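Local coordinates for malonyl CoA-acyl carrier protein transacylase (Staphylococcus aureus, PDB 3IM9) that transfers the malonyl group from malonyl-CoA to holo-acyl carrier protein, supplying malonyl-ACP for fatty acid biosynthesis, at residues A138-L143 and L192-V197. Residues are numbered along the deposited sequence; the frame is centred on the assembly and turned at random.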
loop_
_atom_site.group_PDB
_atom_site.type_symbol
_atom_site.label_atom_id
_atom_site.label_comp_id
_atom_site.label_asym_id
_atom_site.label_seq_id
_atom_site.Cartn_x
_atom_site.Cartn_y
_atom_site.Cartn_z
ATOM N N ALA A 138 0.559 -12.875 9.283
ATOM C CA ALA A 138 0.445 -14.073 8.463
ATOM C C ALA A 138 -0.719 -13.907 7.507
ATOM O O ALA A 138 -1.753 -13.355 7.855
ATOM C CB ALA A 138 0.171 -15.317 9.361
ATOM N N ALA A 139 -0.552 -14.475 6.308
ATOM C CA ALA A 139 -1.684 -14.442 5.353
ATOM C C ALA A 139 -2.558 -15.683 5.564
ATOM O O ALA A 139 -2.079 -16.801 5.478
ATOM C CB ALA A 139 -1.107 -14.420 3.924
ATOM N N VAL A 140 -3.837 -15.423 5.793
ATOM C CA VAL A 140 -4.807 -16.565 5.920
ATOM C C VAL A 140 -5.522 -16.656 4.556
ATOM O O VAL A 140 -6.172 -15.667 4.119
ATOM C CB VAL A 140 -5.785 -16.303 7.040
ATOM C CG1 VAL A 140 -6.784 -17.478 7.106
ATOM C CG2 VAL A 140 -5.074 -16.047 8.382
ATOM N N LEU A 141 -5.388 -17.815 3.907
ATOM C CA LEU A 141 -5.947 -17.932 2.559
ATOM C C LEU A 141 -7.125 -18.876 2.664
ATOM O O LEU A 141 -7.045 -19.908 3.308
ATOM C CB LEU A 141 -4.938 -18.470 1.581
ATOM C CG LEU A 141 -3.638 -17.625 1.540
ATOM C CD1 LEU A 141 -2.666 -18.179 0.517
ATOM C CD2 LEU A 141 -3.839 -16.083 1.279
ATOM N N GLY A 142 -8.167 -18.581 1.897
ATOM C CA GLY A 142 -9.246 -19.560 1.698
ATOM C C GLY A 142 -10.384 -19.471 2.674
ATOM O O GLY A 142 -11.301 -20.326 2.640
ATOM N N LEU A 143 -10.409 -18.464 3.548
ATOM C CA LEU A 143 -11.482 -18.366 4.523
ATOM C C LEU A 143 -12.223 -17.078 4.417
ATOM O O LEU A 143 -11.618 -16.054 4.183
ATOM C CB LEU A 143 -10.922 -18.493 5.979
ATOM C CG LEU A 143 -10.507 -19.858 6.412
ATOM C CD1 LEU A 143 -9.955 -19.747 7.854
ATOM C CD2 LEU A 143 -11.727 -20.841 6.395
ATOM N N LEU A 192 -8.005 -25.819 11.080
ATOM C CA LEU A 192 -9.163 -24.913 11.176
ATOM C C LEU A 192 -9.866 -24.628 9.867
ATOM O O LEU A 192 -10.885 -23.911 9.881
ATOM C CB LEU A 192 -8.799 -23.592 11.838
ATOM C CG LEU A 192 -8.177 -23.782 13.224
ATOM C CD1 LEU A 192 -7.892 -22.416 13.767
ATOM C CD2 LEU A 192 -9.184 -24.514 14.130
ATOM N N GLY A 193 -9.357 -25.187 8.763
ATOM C CA GLY A 193 -10.036 -25.043 7.459
ATOM C C GLY A 193 -9.460 -23.964 6.538
ATOM O O GLY A 193 -9.991 -23.708 5.455
ATOM N N ALA A 194 -8.354 -23.326 6.942
ATOM C CA ALA A 194 -7.715 -22.403 6.026
ATOM C C ALA A 194 -7.039 -23.251 4.960
ATOM O O ALA A 194 -6.501 -24.321 5.266
ATOM C CB ALA A 194 -6.551 -21.564 6.727
ATOM N N LYS A 195 -7.059 -22.767 3.714
ATOM C CA LYS A 195 -6.305 -23.413 2.635
ATOM C C LYS A 195 -4.815 -23.337 2.945
ATOM O O LYS A 195 -4.069 -24.302 2.748
ATOM C CB LYS A 195 -6.530 -22.745 1.299
ATOM C CG LYS A 195 -5.878 -23.428 0.106
ATOM C CD LYS A 195 -6.770 -24.622 -0.282
ATOM C CE LYS A 195 -6.304 -25.355 -1.565
ATOM N NZ LYS A 195 -7.340 -26.456 -1.655
ATOM N N ARG A 196 -4.371 -22.199 3.465
ATOM C CA ARG A 196 -2.969 -22.050 3.840
ATOM C C ARG A 196 -2.739 -20.815 4.700
ATOM O O ARG A 196 -3.199 -19.724 4.364
ATOM C CB ARG A 196 -2.085 -21.994 2.593
ATOM C CG ARG A 196 -1.190 -20.767 2.522
ATOM C CD ARG A 196 0.280 -21.152 2.547
ATOM N NE ARG A 196 0.851 -21.216 1.205
ATOM C CZ ARG A 196 2.152 -21.137 0.943
ATOM N NH1 ARG A 196 2.584 -21.204 -0.309
ATOM N NH2 ARG A 196 3.023 -20.992 1.932
ATOM N N VAL A 197 -2.022 -20.984 5.808
ATOM C CA VAL A 197 -1.722 -19.843 6.675
ATOM C C VAL A 197 -0.198 -19.644 6.493
ATOM O O VAL A 197 0.613 -20.495 6.927
ATOM C CB VAL A 197 -2.074 -20.013 8.127
ATOM C CG1 VAL A 197 -1.635 -18.693 8.931
ATOM C CG2 VAL A 197 -3.572 -20.188 8.298
HETATM O O HOH W 1 -10.281 -22.885 2.683
#
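Leu-141 faces both Lys-195 and Arg-196 in a classic beta bulge, where the outermost strand 196-199 joins strand 135-141 antiparallel in the mixed sheet of the smaller, ferredoxin-like subdomain of the acyltransferase fold. Two backbone bonds hold the bulge: Leu-141 N donates to Arg-196 O (2.9 Å), and Lys-195 N returns a more bent bond to Leu-141 O, with 131° at the hydrogen. One step along, Val-140 and Val-197 form a non-hydrogen-bonded pair, beside which the CA-H of Val-197 points at Ala-139 O (3.3 Å).

Compact apolar side chains suit the face packed under helices 145-155 and 179-188, where they bury without a polar atom to satisfy. CG1 of Val-197, held anti to the backbone N (chi1 178°), reaches Ala-138 CB at 3.9 Å. Val-140 CG1 touches Ala-194 CB (4.1 Å), and Val-140 also packs on Leu-185 and Val-148. Past the strand end, Leu-143 lays CD1 against the same Ala-194 methyl (4.0 Å), while its CD2 rests on Gly-193 O.

On the other face, Leu-141 and Arg-196 run side by side in the same direction, and Leu-141 CD1 lies 3.6 Å from Arg-196 CG. The arginine offers its aliphatic part to the leucine, while bends at chi2 and chi3 carry the guanidinium onward; Lys-195 likewise leads its amine away.

Gly-142 and Gly-193 have positive phi, which would jam a CB against the preceding carbonyl oxygen and, at Gly-142, against Lys-195 CB. One water bridges their carbonyls, donating to Gly-142 O at 2.8 Å and to Gly-193 O.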